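Local structure of kcn28 (6J31) at residues Q77-L82 / Y158-A163; K222-A227 / D258-L263; G32-Y37 / E97-D102; G303-I308 / P328-S333. The protein is a two-domain protein of the GT-B fold, related to the erythromycin biosynthesis protein CIII family, and binds BG9 between its two halves. One frame throughout, in Å; residues are numbered along the deposited sequence.

Contact 1 of 4, residues Q77-L82 / Y158-A163; sequences QMDVFL and YRRFDA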
loop_
_atom_site.group_PDB
_atom_site.type_symbol
_atom_site.label_atom_id
_atom_site.label_comp_id
_atom_site.label_asym_id
_atom_site.label_seq_id
_atom_site.Cartn_x
_atom_site.Cartn_y
_atom_site.Cartn_z
ATOM N N GLN A 77 6.015 12.052 14.642
ATOM C CA GLN A 77 5.870 10.871 13.796
ATOM C C GLN A 77 7.206 10.470 13.175
ATOM O O GLN A 77 7.514 9.277 13.067
ATOM C CB GLN A 77 4.788 11.127 12.740
ATOM C CG GLN A 77 5.248 11.725 11.413
ATOM C CD GLN A 77 4.678 11.003 10.213
ATOM O OE1 GLN A 77 3.520 10.569 10.242
ATOM N NE2 GLN A 77 5.475 10.888 9.138
ATOM N N MET A 78 8.020 11.451 12.771
ATOM C CA MET A 78 9.359 11.143 12.275
ATOM C C MET A 78 10.237 10.555 13.371
ATOM O O MET A 78 11.096 9.707 13.099
ATOM C CB MET A 78 10.011 12.386 11.678
ATOM C CG MET A 78 9.248 12.980 10.520
ATOM S SD MET A 78 10.100 14.402 9.828
ATOM C CE MET A 78 9.126 15.716 10.531
ATOM N N ASP A 79 10.067 11.021 14.609
ATOM C CA ASP A 79 10.861 10.489 15.708
ATOM C C ASP A 79 10.496 9.039 15.999
ATOM O O ASP A 79 11.361 8.241 16.378
ATOM C CB ASP A 79 10.689 11.364 16.946
ATOM C CG ASP A 79 11.470 12.660 16.850
ATOM O OD1 ASP A 79 12.513 12.673 16.161
ATOM O OD2 ASP A 79 11.043 13.663 17.462
ATOM N N VAL A 80 9.218 8.682 15.847
ATOM C CA VAL A 80 8.810 7.291 16.033
ATOM C C VAL A 80 9.473 6.398 14.989
ATOM O O VAL A 80 9.958 5.303 15.304
ATOM C CB VAL A 80 7.277 7.177 15.994
ATOM C CG1 VAL A 80 6.850 5.727 15.803
ATOM C CG2 VAL A 80 6.682 7.747 17.268
ATOM N N PHE A 81 9.509 6.850 13.733
ATOM C CA PHE A 81 10.156 6.068 12.684
ATOM C C PHE A 81 11.648 5.916 12.947
ATOM O O PHE A 81 12.204 4.821 12.800
ATOM C CB PHE A 81 9.905 6.717 11.323
ATOM C CG PHE A 81 8.549 6.417 10.754
ATOM C CD1 PHE A 81 8.171 5.114 10.480
ATOM C CD2 PHE A 81 7.642 7.435 10.507
ATOM C CE1 PHE A 81 6.921 4.831 9.961
ATOM C CE2 PHE A 81 6.391 7.155 9.996
ATOM C CZ PHE A 81 6.030 5.853 9.721
ATOM N N LEU A 82 12.313 6.999 13.357
ATOM C CA LEU A 82 13.735 6.910 13.668
ATOM C C LEU A 82 13.977 5.989 14.857
ATOM O O LEU A 82 14.972 5.256 14.892
ATOM C CB LEU A 82 14.298 8.307 13.931
ATOM C CG LEU A 82 15.814 8.427 14.124
ATOM C CD1 LEU A 82 16.566 7.793 12.969
ATOM C CD2 LEU A 82 16.204 9.884 14.252
ATOM N N TYR A 158 16.967 15.542 12.515
ATOM C CA TYR A 158 17.897 15.266 11.423
ATOM C C TYR A 158 19.316 15.043 11.930
ATOM O O TYR A 158 20.091 14.312 11.303
ATOM C CB TYR A 158 17.853 16.402 10.403
ATOM C CG TYR A 158 16.651 16.313 9.494
ATOM C CD1 TYR A 158 16.641 15.441 8.415
ATOM C CD2 TYR A 158 15.519 17.082 9.727
ATOM C CE1 TYR A 158 15.545 15.345 7.586
ATOM C CE2 TYR A 158 14.415 16.994 8.900
ATOM C CZ TYR A 158 14.436 16.122 7.830
ATOM O OH TYR A 158 13.349 16.020 6.996
ATOM N N ARG A 159 19.684 15.669 13.046
ATOM C CA ARG A 159 20.992 15.403 13.632
ATOM C C ARG A 159 21.071 13.983 14.184
ATOM O O ARG A 159 22.096 13.310 14.034
ATOM C CB ARG A 159 21.295 16.427 14.717
ATOM C CG ARG A 159 21.773 17.748 14.178
ATOM C CD ARG A 159 22.035 18.725 15.298
ATOM N NE ARG A 159 22.614 19.959 14.792
ATOM C CZ ARG A 159 23.896 20.090 14.467
ATOM N NH1 ARG A 159 24.723 19.059 14.600
ATOM N NH2 ARG A 159 24.354 21.243 14.000
ATOM N N ARG A 160 20.008 13.521 14.847
ATOM C CA ARG A 160 20.005 12.160 15.368
ATOM C C ARG A 160 20.036 11.148 14.233
ATOM O O ARG A 160 20.691 10.103 14.336
ATOM C CB ARG A 160 18.780 11.944 16.255
ATOM C CG ARG A 160 18.753 10.611 16.968
ATOM C CD ARG A 160 17.736 10.614 18.090
ATOM N NE ARG A 160 16.366 10.504 17.598
ATOM C CZ ARG A 160 15.572 9.464 17.829
ATOM N NH1 ARG A 160 16.023 8.425 18.519
ATOM N NH2 ARG A 160 14.333 9.452 17.352
ATOM N N PHE A 161 19.326 11.442 13.143
ATOM C CA PHE A 161 19.327 10.561 11.983
ATOM C C PHE A 161 20.733 10.435 11.402
ATOM O O PHE A 161 21.213 9.325 11.142
ATOM C CB PHE A 161 18.329 11.099 10.953
ATOM C CG PHE A 161 17.738 10.048 10.056
ATOM C CD1 PHE A 161 18.490 8.971 9.624
ATOM C CD2 PHE A 161 16.407 10.131 9.670
ATOM C CE1 PHE A 161 17.938 8.005 8.807
ATOM C CE2 PHE A 161 15.846 9.166 8.853
ATOM C CZ PHE A 161 16.612 8.100 8.421
ATOM N N ASP A 162 21.420 11.567 11.215
ATOM C CA ASP A 162 22.780 11.524 10.685
ATOM C C ASP A 162 23.718 10.793 11.633
ATOM O O ASP A 162 24.625 10.080 11.191
ATOM C CB ASP A 162 23.303 12.934 10.412
ATOM C CG ASP A 162 22.617 13.586 9.235
ATOM O OD1 ASP A 162 21.961 12.860 8.460
ATOM O OD2 ASP A 162 22.758 14.815 9.067
ATOM N N ALA A 163 23.529 10.977 12.939
ATOM C CA ALA A 163 24.362 10.277 13.907
ATOM C C ALA A 163 24.138 8.772 13.846
ATOM O O ALA A 163 25.086 7.990 13.996
ATOM C CB ALA A 163 24.081 10.799 15.308
#

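Contact 2 of 4, residues K222-A227 / D258-L263; sequences KRPAGA and DWHLVL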
loop_
_atom_site.group_PDB
_atom_site.type_symbol
_atom_site.label_atom_id
_atom_site.label_comp_id
_atom_site.label_asym_id
_atom_site.label_seq_id
_atom_site.Cartn_x
_atom_site.Cartn_y
_atom_site.Cartn_z
ATOM N N LYS A 222 -22.793 -13.260 -3.662
ATOM C CA LYS A 222 -23.703 -13.260 -4.799
ATOM C C LYS A 222 -24.612 -12.038 -4.736
ATOM O O LYS A 222 -25.128 -11.685 -3.669
ATOM C CB LYS A 222 -24.516 -14.556 -4.858
ATOM C CG LYS A 222 -23.670 -15.766 -5.280
ATOM C CD LYS A 222 -22.940 -15.525 -6.613
ATOM C CE LYS A 222 -23.874 -15.646 -7.819
ATOM N NZ LYS A 222 -23.183 -15.327 -9.109
ATOM N N ARG A 223 -24.782 -11.387 -5.885
ATOM C CA ARG A 223 -25.647 -10.221 -5.981
ATOM C C ARG A 223 -27.081 -10.590 -5.616
ATOM O O ARG A 223 -27.619 -11.567 -6.155
ATOM C CB ARG A 223 -25.636 -9.659 -7.396
ATOM C CG ARG A 223 -26.530 -8.449 -7.574
ATOM C CD ARG A 223 -26.383 -7.853 -8.953
ATOM N NE ARG A 223 -26.951 -8.773 -9.938
ATOM C CZ ARG A 223 -28.223 -8.768 -10.324
ATOM N NH1 ARG A 223 -29.075 -7.906 -9.794
ATOM N NH2 ARG A 223 -28.653 -9.645 -11.223
ATOM N N PRO A 224 -27.725 -9.857 -4.711
ATOM C CA PRO A 224 -29.115 -10.178 -4.365
ATOM C C PRO A 224 -30.011 -10.010 -5.584
ATOM O O PRO A 224 -29.919 -9.016 -6.309
ATOM C CB PRO A 224 -29.452 -9.156 -3.272
ATOM C CG PRO A 224 -28.132 -8.677 -2.765
ATOM C CD PRO A 224 -27.221 -8.703 -3.951
ATOM N N ALA A 225 -30.870 -10.999 -5.814
ATOM C CA ALA A 225 -31.782 -10.936 -6.946
ATOM C C ALA A 225 -32.734 -9.754 -6.802
ATOM O O ALA A 225 -33.294 -9.512 -5.729
ATOM C CB ALA A 225 -32.570 -12.240 -7.068
ATOM N N GLY A 226 -32.919 -9.014 -7.895
ATOM C CA GLY A 226 -33.693 -7.791 -7.871
ATOM C C GLY A 226 -32.894 -6.516 -7.700
ATOM O O GLY A 226 -33.492 -5.434 -7.639
ATOM N N ALA A 227 -31.569 -6.605 -7.618
ATOM C CA ALA A 227 -30.688 -5.446 -7.509
ATOM C C ALA A 227 -29.924 -5.325 -8.821
ATOM O O ALA A 227 -29.017 -6.117 -9.092
ATOM C CB ALA A 227 -29.740 -5.586 -6.320
ATOM N N ASP A 258 -33.062 -0.380 -7.139
ATOM C CA ASP A 258 -32.431 -1.086 -8.252
ATOM C C ASP A 258 -30.935 -1.155 -7.974
ATOM O O ASP A 258 -30.211 -1.940 -8.593
ATOM C CB ASP A 258 -32.702 -0.410 -9.602
ATOM C CG ASP A 258 -34.177 -0.246 -9.883
ATOM O OD1 ASP A 258 -34.969 -1.068 -9.377
ATOM O OD2 ASP A 258 -34.544 0.709 -10.601
ATOM N N TRP A 259 -30.476 -0.342 -7.028
ATOM C CA TRP A 259 -29.105 -0.367 -6.548
ATOM C C TRP A 259 -29.084 -1.089 -5.211
ATOM O O TRP A 259 -30.015 -0.952 -4.412
ATOM C CB TRP A 259 -28.539 1.045 -6.369
ATOM C CG TRP A 259 -27.945 1.664 -7.592
ATOM C CD1 TRP A 259 -28.612 2.287 -8.604
ATOM C CD2 TRP A 259 -26.553 1.744 -7.918
ATOM N NE1 TRP A 259 -27.723 2.739 -9.548
ATOM C CE2 TRP A 259 -26.452 2.419 -9.150
ATOM C CE3 TRP A 259 -25.383 1.305 -7.293
ATOM C CZ2 TRP A 259 -25.227 2.665 -9.767
ATOM C CZ3 TRP A 259 -24.171 1.548 -7.906
ATOM C CH2 TRP A 259 -24.102 2.221 -9.131
ATOM N N HIS A 260 -28.031 -1.860 -4.969
ATOM C CA HIS A 260 -27.810 -2.457 -3.661
ATOM C C HIS A 260 -26.482 -1.963 -3.116
ATOM O O HIS A 260 -25.451 -2.065 -3.790
ATOM C CB HIS A 260 -27.827 -3.984 -3.700
ATOM C CG HIS A 260 -27.790 -4.606 -2.340
ATOM N ND1 HIS A 260 -28.906 -4.698 -1.535
ATOM C CD2 HIS A 260 -26.769 -5.138 -1.627
ATOM C CE1 HIS A 260 -28.576 -5.275 -0.393
ATOM N NE2 HIS A 260 -27.285 -5.550 -0.424
ATOM N N LEU A 261 -26.515 -1.427 -1.901
ATOM C CA LEU A 261 -25.340 -0.868 -1.250
ATOM C C LEU A 261 -24.769 -1.871 -0.258
ATOM O O LEU A 261 -25.495 -2.390 0.596
ATOM C CB LEU A 261 -25.696 0.438 -0.539
ATOM C CG LEU A 261 -24.761 0.929 0.568
ATOM C CD1 LEU A 261 -23.374 1.208 0.026
ATOM C CD2 LEU A 261 -25.336 2.175 1.212
ATOM N N VAL A 262 -23.474 -2.143 -0.381
ATOM C CA VAL A 262 -22.721 -2.921 0.595
ATOM C C VAL A 262 -21.819 -1.932 1.312
ATOM O O VAL A 262 -20.840 -1.442 0.739
ATOM C CB VAL A 262 -21.901 -4.043 -0.054
ATOM C CG1 VAL A 262 -21.025 -4.724 0.995
ATOM C CG2 VAL A 262 -22.805 -5.046 -0.748
ATOM N N LEU A 263 -22.145 -1.635 2.560
ATOM C CA LEU A 263 -21.482 -0.582 3.318
ATOM C C LEU A 263 -20.576 -1.235 4.355
ATOM O O LEU A 263 -21.058 -1.819 5.330
ATOM C CB LEU A 263 -22.521 0.331 3.970
ATOM C CG LEU A 263 -22.029 1.493 4.834
ATOM C CD1 LEU A 263 -20.844 2.182 4.190
ATOM C CD2 LEU A 263 -23.160 2.486 5.069
#

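Contact 3 of 4, residues G32-Y37 / E97-D102; sequences GHRVTY and EEDRPD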
loop_
_atom_site.group_PDB
_atom_site.type_symbol
_atom_site.label_atom_id
_atom_site.label_comp_id
_atom_site.label_asym_id
_atom_site.label_seq_id
_atom_site.Cartn_x
_atom_site.Cartn_y
_atom_site.Cartn_z
ATOM N N GLY A 32 12.018 -23.164 -4.454
ATOM C CA GLY A 32 13.021 -23.941 -3.756
ATOM C C GLY A 32 14.034 -23.157 -2.955
ATOM O O GLY A 32 15.004 -23.753 -2.473
ATOM N N HIS A 33 13.856 -21.850 -2.799
ATOM C CA HIS A 33 14.798 -21.061 -2.022
ATOM C C HIS A 33 14.467 -21.116 -0.535
ATOM O O HIS A 33 13.319 -21.314 -0.128
ATOM C CB HIS A 33 14.791 -19.601 -2.472
ATOM C CG HIS A 33 15.184 -19.403 -3.899
ATOM N ND1 HIS A 33 16.444 -19.697 -4.369
ATOM C CD2 HIS A 33 14.488 -18.923 -4.956
ATOM C CE1 HIS A 33 16.505 -19.419 -5.658
ATOM N NE2 HIS A 33 15.332 -18.944 -6.039
ATOM N N ARG A 34 15.488 -20.887 0.281
ATOM C CA ARG A 34 15.284 -20.698 1.711
ATOM C C ARG A 34 15.013 -19.218 1.947
ATOM O O ARG A 34 15.898 -18.379 1.749
ATOM C CB ARG A 34 16.488 -21.166 2.522
ATOM C CG ARG A 34 16.287 -20.911 4.002
ATOM C CD ARG A 34 17.577 -20.964 4.790
ATOM N NE ARG A 34 17.343 -20.633 6.190
ATOM C CZ ARG A 34 18.266 -20.119 6.991
ATOM N NH1 ARG A 34 19.492 -19.905 6.533
ATOM N NH2 ARG A 34 17.971 -19.838 8.251
ATOM N N VAL A 35 13.793 -18.898 2.363
ATOM C CA VAL A 35 13.364 -17.524 2.576
ATOM C C VAL A 35 13.109 -17.325 4.063
ATOM O O VAL A 35 12.322 -18.062 4.672
ATOM C CB VAL A 35 12.113 -17.183 1.752
ATOM C CG1 VAL A 35 11.756 -15.713 1.920
ATOM C CG2 VAL A 35 12.343 -17.514 0.293
ATOM N N THR A 36 13.796 -16.355 4.654
ATOM C CA THR A 36 13.503 -15.915 6.008
ATOM C C THR A 36 12.809 -14.563 5.930
ATOM O O THR A 36 13.091 -13.761 5.034
ATOM C CB THR A 36 14.767 -15.821 6.871
ATOM O OG1 THR A 36 15.723 -14.949 6.257
ATOM C CG2 THR A 36 15.383 -17.211 7.044
ATOM N N TYR A 37 11.871 -14.331 6.843
ATOM C CA TYR A 37 11.048 -13.128 6.829
ATOM C C TYR A 37 11.089 -12.510 8.221
ATOM O O TYR A 37 10.511 -13.057 9.166
ATOM C CB TYR A 37 9.618 -13.463 6.396
ATOM C CG TYR A 37 8.757 -12.280 6.016
ATOM C CD1 TYR A 37 9.028 -10.999 6.489
ATOM C CD2 TYR A 37 7.672 -12.444 5.167
ATOM C CE1 TYR A 37 8.236 -9.927 6.137
ATOM C CE2 TYR A 37 6.877 -11.375 4.809
ATOM C CZ TYR A 37 7.165 -10.121 5.295
ATOM O OH TYR A 37 6.372 -9.054 4.934
ATOM N N GLU A 97 23.615 -12.575 12.040
ATOM C CA GLU A 97 25.073 -12.487 12.132
ATOM C C GLU A 97 25.746 -13.775 11.687
ATOM O O GLU A 97 26.743 -13.747 10.955
ATOM C CB GLU A 97 25.483 -12.159 13.566
ATOM C CG GLU A 97 26.980 -12.190 13.816
ATOM C CD GLU A 97 27.712 -11.057 13.127
ATOM O OE1 GLU A 97 27.288 -9.892 13.286
ATOM O OE2 GLU A 97 28.720 -11.331 12.442
ATOM N N GLU A 98 25.216 -14.912 12.123
ATOM C CA GLU A 98 25.784 -16.220 11.847
ATOM C C GLU A 98 25.035 -16.947 10.738
ATOM O O GLU A 98 25.332 -18.113 10.464
ATOM C CB GLU A 98 25.738 -17.057 13.128
ATOM C CG GLU A 98 26.364 -16.388 14.356
ATOM C CD GLU A 98 27.797 -16.788 14.625
ATOM O OE1 GLU A 98 28.721 -16.115 14.119
ATOM O OE2 GLU A 98 27.992 -17.774 15.368
ATOM N N ASP A 99 24.052 -16.297 10.121
ATOM C CA ASP A 99 23.198 -16.901 9.102
ATOM C C ASP A 99 22.932 -15.887 7.994
ATOM O O ASP A 99 21.788 -15.608 7.633
ATOM C CB ASP A 99 21.892 -17.387 9.730
ATOM C CG ASP A 99 21.232 -18.492 8.935
ATOM O OD1 ASP A 99 21.839 -18.978 7.960
ATOM O OD2 ASP A 99 20.096 -18.874 9.286
ATOM N N ARG A 100 23.999 -15.318 7.446
ATOM C CA ARG A 100 23.848 -14.184 6.546
ATOM C C ARG A 100 23.209 -14.611 5.226
ATOM O O ARG A 100 23.586 -15.635 4.650
ATOM C CB ARG A 100 25.199 -13.526 6.299
ATOM C CG ARG A 100 25.844 -13.038 7.579
ATOM C CD ARG A 100 27.131 -12.300 7.303
ATOM N NE ARG A 100 27.724 -11.777 8.527
ATOM C CZ ARG A 100 28.752 -10.940 8.552
ATOM N NH1 ARG A 100 29.293 -10.522 7.417
ATOM N NH2 ARG A 100 29.234 -10.513 9.710
ATOM N N PRO A 101 22.258 -13.839 4.715
ATOM C CA PRO A 101 21.565 -14.226 3.483
ATOM C C PRO A 101 22.342 -13.811 2.241
ATOM O O PRO A 101 23.294 -13.029 2.295
ATOM C CB PRO A 101 20.240 -13.466 3.584
ATOM C CG PRO A 101 20.633 -12.197 4.286
ATOM C CD PRO A 101 21.713 -12.593 5.283
ATOM N N ASP A 102 21.934 -14.394 1.111
ATOM C CA ASP A 102 22.513 -14.021 -0.176
ATOM C C ASP A 102 22.011 -12.664 -0.651
ATOM O O ASP A 102 22.712 -11.972 -1.397
ATOM C CB ASP A 102 22.216 -15.098 -1.215
ATOM C CG ASP A 102 22.910 -16.401 -0.901
ATOM O OD1 ASP A 102 24.139 -16.365 -0.681
ATOM O OD2 ASP A 102 22.236 -17.453 -0.864
#

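Contact 4 of 4, residues G303-I308 / P328-S333; sequences GGMGGI and PANAES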
loop_
_atom_site.group_PDB
_atom_site.type_symbol
_atom_site.label_atom_id
_atom_site.label_comp_id
_atom_site.label_asym_id
_atom_site.label_seq_id
_atom_site.Cartn_x
_atom_site.Cartn_y
_atom_site.Cartn_z
ATOM N N GLY A 303 -8.913 5.763 -1.538
ATOM C CA GLY A 303 -7.836 5.924 -2.491
ATOM C C GLY A 303 -6.498 5.361 -2.068
ATOM O O GLY A 303 -5.472 5.754 -2.634
ATOM N N GLY A 304 -6.469 4.463 -1.088
ATOM C CA GLY A 304 -5.245 3.745 -0.804
ATOM C C GLY A 304 -4.851 2.856 -1.968
ATOM O O GLY A 304 -5.686 2.441 -2.773
ATOM N N MET A 305 -3.548 2.585 -2.069
ATOM C CA MET A 305 -3.028 1.848 -3.218
ATOM C C MET A 305 -3.634 0.451 -3.300
ATOM O O MET A 305 -3.841 -0.081 -4.397
ATOM C CB MET A 305 -1.502 1.779 -3.150
ATOM C CG MET A 305 -0.842 1.219 -4.397
ATOM S SD MET A 305 -1.293 2.087 -5.917
ATOM C CE MET A 305 -0.372 3.614 -5.737
ATOM N N GLY A 306 -3.896 -0.171 -2.148
ATOM C CA GLY A 306 -4.484 -1.501 -2.154
ATOM C C GLY A 306 -5.885 -1.513 -2.735
ATOM O O GLY A 306 -6.213 -2.344 -3.585
ATOM N N GLY A 307 -6.730 -0.584 -2.284
ATOM C CA GLY A 307 -8.083 -0.517 -2.810
ATOM C C GLY A 307 -8.124 -0.150 -4.282
ATOM O O GLY A 307 -8.904 -0.718 -5.052
ATOM N N ILE A 308 -7.285 0.805 -4.696
ATOM C CA ILE A 308 -7.303 1.261 -6.083
ATOM C C ILE A 308 -6.894 0.138 -7.026
ATOM O O ILE A 308 -7.520 -0.078 -8.071
ATOM C CB ILE A 308 -6.402 2.495 -6.246
ATOM C CG1 ILE A 308 -7.161 3.745 -5.811
ATOM C CG2 ILE A 308 -5.914 2.622 -7.686
ATOM C CD1 ILE A 308 -6.317 4.971 -5.787
ATOM N N PRO A 328 -3.976 11.544 -1.826
ATOM C CA PRO A 328 -4.290 12.623 -2.782
ATOM C C PRO A 328 -3.719 12.379 -4.168
ATOM O O PRO A 328 -4.433 12.551 -5.164
ATOM C CB PRO A 328 -3.674 13.867 -2.125
ATOM C CG PRO A 328 -3.541 13.520 -0.697
ATOM C CD PRO A 328 -3.214 12.068 -0.683
ATOM N N ALA A 329 -2.455 11.958 -4.260
ATOM C CA ALA A 329 -1.881 11.656 -5.568
ATOM C C ALA A 329 -2.583 10.470 -6.219
ATOM O O ALA A 329 -2.834 10.484 -7.429
ATOM C CB ALA A 329 -0.380 11.395 -5.441
ATOM N N ASN A 330 -2.930 9.447 -5.428
ATOM C CA ASN A 330 -3.641 8.293 -5.975
ATOM C C ASN A 330 -4.991 8.703 -6.547
ATOM O O ASN A 330 -5.414 8.193 -7.594
ATOM C CB ASN A 330 -3.826 7.222 -4.900
ATOM C CG ASN A 330 -2.522 6.558 -4.493
ATOM O OD1 ASN A 330 -1.482 6.762 -5.116
ATOM N ND2 ASN A 330 -2.580 5.740 -3.448
ATOM N N ALA A 331 -5.680 9.625 -5.871
ATOM C CA ALA A 331 -6.940 10.146 -6.383
ATOM C C ALA A 331 -6.730 10.871 -7.704
ATOM O O ALA A 331 -7.546 10.750 -8.624
ATOM C CB ALA A 331 -7.577 11.080 -5.355
ATOM N N GLU A 332 -5.646 11.644 -7.809
ATOM C CA GLU A 332 -5.361 12.349 -9.053
ATOM C C GLU A 332 -5.106 11.376 -10.196
ATOM O O GLU A 332 -5.600 11.573 -11.312
ATOM C CB GLU A 332 -4.152 13.268 -8.864
ATOM C CG GLU A 332 -4.440 14.554 -8.114
ATOM C CD GLU A 332 -5.716 15.219 -8.584
ATOM O OE1 GLU A 332 -5.862 15.418 -9.809
ATOM O OE2 GLU A 332 -6.569 15.548 -7.732
ATOM N N SER A 333 -4.369 10.296 -9.922
ATOM C CA SER A 333 -4.024 9.338 -10.968
ATOM C C SER A 333 -5.266 8.695 -11.570
ATOM O O SER A 333 -5.436 8.690 -12.794
ATOM C CB SER A 333 -3.076 8.275 -10.411
ATOM O OG SER A 333 -1.906 8.882 -9.889
#

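Contact 1 of 4, residues Q77-L82 / Y158-A163
Arg160 reaches back across the gap between two nearly parallel helices and turns its NH2 toward Asp79, but each has a stronger polar partner close by: Arg160 NH2 forms a salt bridge with Asp83, and Asp79 OD1 shares a hydrogen bond with His157. Between the two themselves the contacts are modest, a weak hydrogen bond of 3.4 Å from Arg160 NH2 to the backbone O of Asp79 and a long salt bridge of 3.9 Å between NH2 and Asp79 OD1. Helices 74-96 and 152-167 belong to the N-terminal half of this GT-B fold, and their axes here run 14° apart. Carboxylate and guanidinium are not coplanar but turned 67° against each other, in keeping with a loose pairing. Packing centres on Leu82. With CG anti to the backbone N (chi1 -173°), its branches extend into the gap and part company there: CD2 lies over one face of the Arg160 guanidinium, 3.4 Å from NE, while CD1 goes to the aromatic side. Phe161 also packs on the bound peptide, and Phe81, the residue before Leu82, touches the bound BG9. Leu82 CD1 makes a CH-pi contact over the face of the Phe161 ring, 4.0 Å from its centroid.

Contact 2 of 4, residues K222-A227 / D258-L263
His260 holds its CG anti to the backbone N (chi1 -172°), and chi2 of 79° turns the imidazole so that one face is presented to Pro224 of the loop that leads into strand 229-234. The two side chains cross at about a right angle. Pro224 CG sits over the centre of the ring, 3.9 Å from the centroid and only 8° off the ring normal, a well-centred CH-pi contact in which the proline meets the face and not the rim. NE2 of the same imidazole is hydrogen-bonded to Glu282 of the adjacent strand, which should limit rotation of the ring. Closer to the backbone, Ala227 CB touches His260 CB at 3.6 Å. No hydrogen bond joins the two segments, so they meet through apolar packing and backbone proximity. The loop is shaped by a type II beta turn from Pro224 to Ala227, closed by Ala227 N to Pro224 O at 3.2 Å, with Gly226 at the turn's third position. Beyond it the chain enters strand 229-234, whose backbone pairs with His260. The arrangement packs the loop before strand 229-234 against the start of strand 259-264, in the parallel sheet of the C-terminal Rossmann-like domain of a GT-B fold.

Contact 3 of 4, residues G32-Y37 / E97-D102
A salt bridge at the surface joins Arg34, at the start of strand 34-39, to Asp99 in the loop between helix 74-96 and strand 103-107. The guanidinium meets the carboxylate end-on, through its two terminal nitrogens: NH2 donates to Asp99 OD2 at 2.6 Å with an N-H...O angle of 158°, and NH1 donates to Asp99 OD1 at 2.9 Å with an angle of 165°. A third, weak bond of 3.0 Å runs from Arg34 NH1 to Asp99 OD2, so that OD2 is gripped by both nitrogens. Each carboxylate oxygen of the main pair is approached on its syn side, with the nitrogens somewhat out of the carboxylate plane. The acceptors lie practically in the guanidinium plane, yet the two flat groups are tilted 25° against each other, a slight twist from the coplanar pairing. Arg34 spans the distance with CG anti to the backbone N and an extended chain from CG to NE, while Asp99 comes from the opposite direction. The site lies beside the parallel sheet of the N-terminal Rossmann-like domain, where strand 34-39 runs between strands 6-10 and 53-56, the latter outermost; the Arg34 NE has a long, weak ion pair with Glu53. Within the loop, Arg100 turns away from Arg34 and grips Glu97 side-on instead. Its NH2 forms a salt bridge of 2.9 Å with Glu97 OE2, and its NE donates to Glu97 O at 3.3 Å.

Contact 4 of 4, residues G303-I308 / P328-S333
Asn330 reaches from helix 327-336 to the backbone just ahead of helix 305-314, where its ND2 donates to Gly303 O in a hydrogen bond of 3.0 Å with an N-H...O angle of 157°. The bond is well formed on both sides: the donor lies in the carbonyl plane of Gly303, and the acceptor is only 2° out of the plane of the Asn330 amide. Two apolar side chains flank the same asparagine. Met305 bends at chi2 and chi3, which carries its CE back to 3.4 Å from Asn330 OD1, with the two side chains crossing at about a right angle. Lower on the asparagine, Ile308 CD1 touches the aliphatic CB at 3.5 Å. The backbones come close as well, with 5.8 Å between the CA atoms of Gly303 and Ala331. Gly303 has positive phi, at 96°, and Gly304 follows as the N-cap of helix 305-314. This is the strand-to-helix connection after strand 298-301 in the C-terminal Rossmann-like domain of the GT-B fold, a glycine-rich turn facing the cleft between domains; the Met305 side chain lies about 9 Å from the bound BG9. Asn330 is held further: its OD1 accepts a hydrogen bond from Trp131 NE1, a residue of the N-terminal half, and a weak one links ND2 and Asp326, so both ends of the buried amide have partners. Met305 packs on Thr130, Trp131 and Leu193, while Ile308 rests on Met318 and Ala331 on Val320, both of strand 318-320.

In the fold
From the N terminus, strand 34-39 supplies the first half of contact 3, and helix 74-96 then opens contact 1 before the loop at 97-102 closes contact 3; contact 1 closes only at helix 152-167, so the two cross. Contact 3 fastens the N-terminal sheet to the loop leaving helix 74-96, and contact 1 joins that helix to helix 152-167. Contacts 2 and 4 follow in series in the C-terminal half: contact 2 closes the path from the loop at 222-227, through strand 229-234 and helix 243-253, to the start of strand 259-264, and contact 4 joins helices 305-314 and 327-336. Contacts 1 and 2 lie on opposite sides of the chain's centre, about 49 Å between centres.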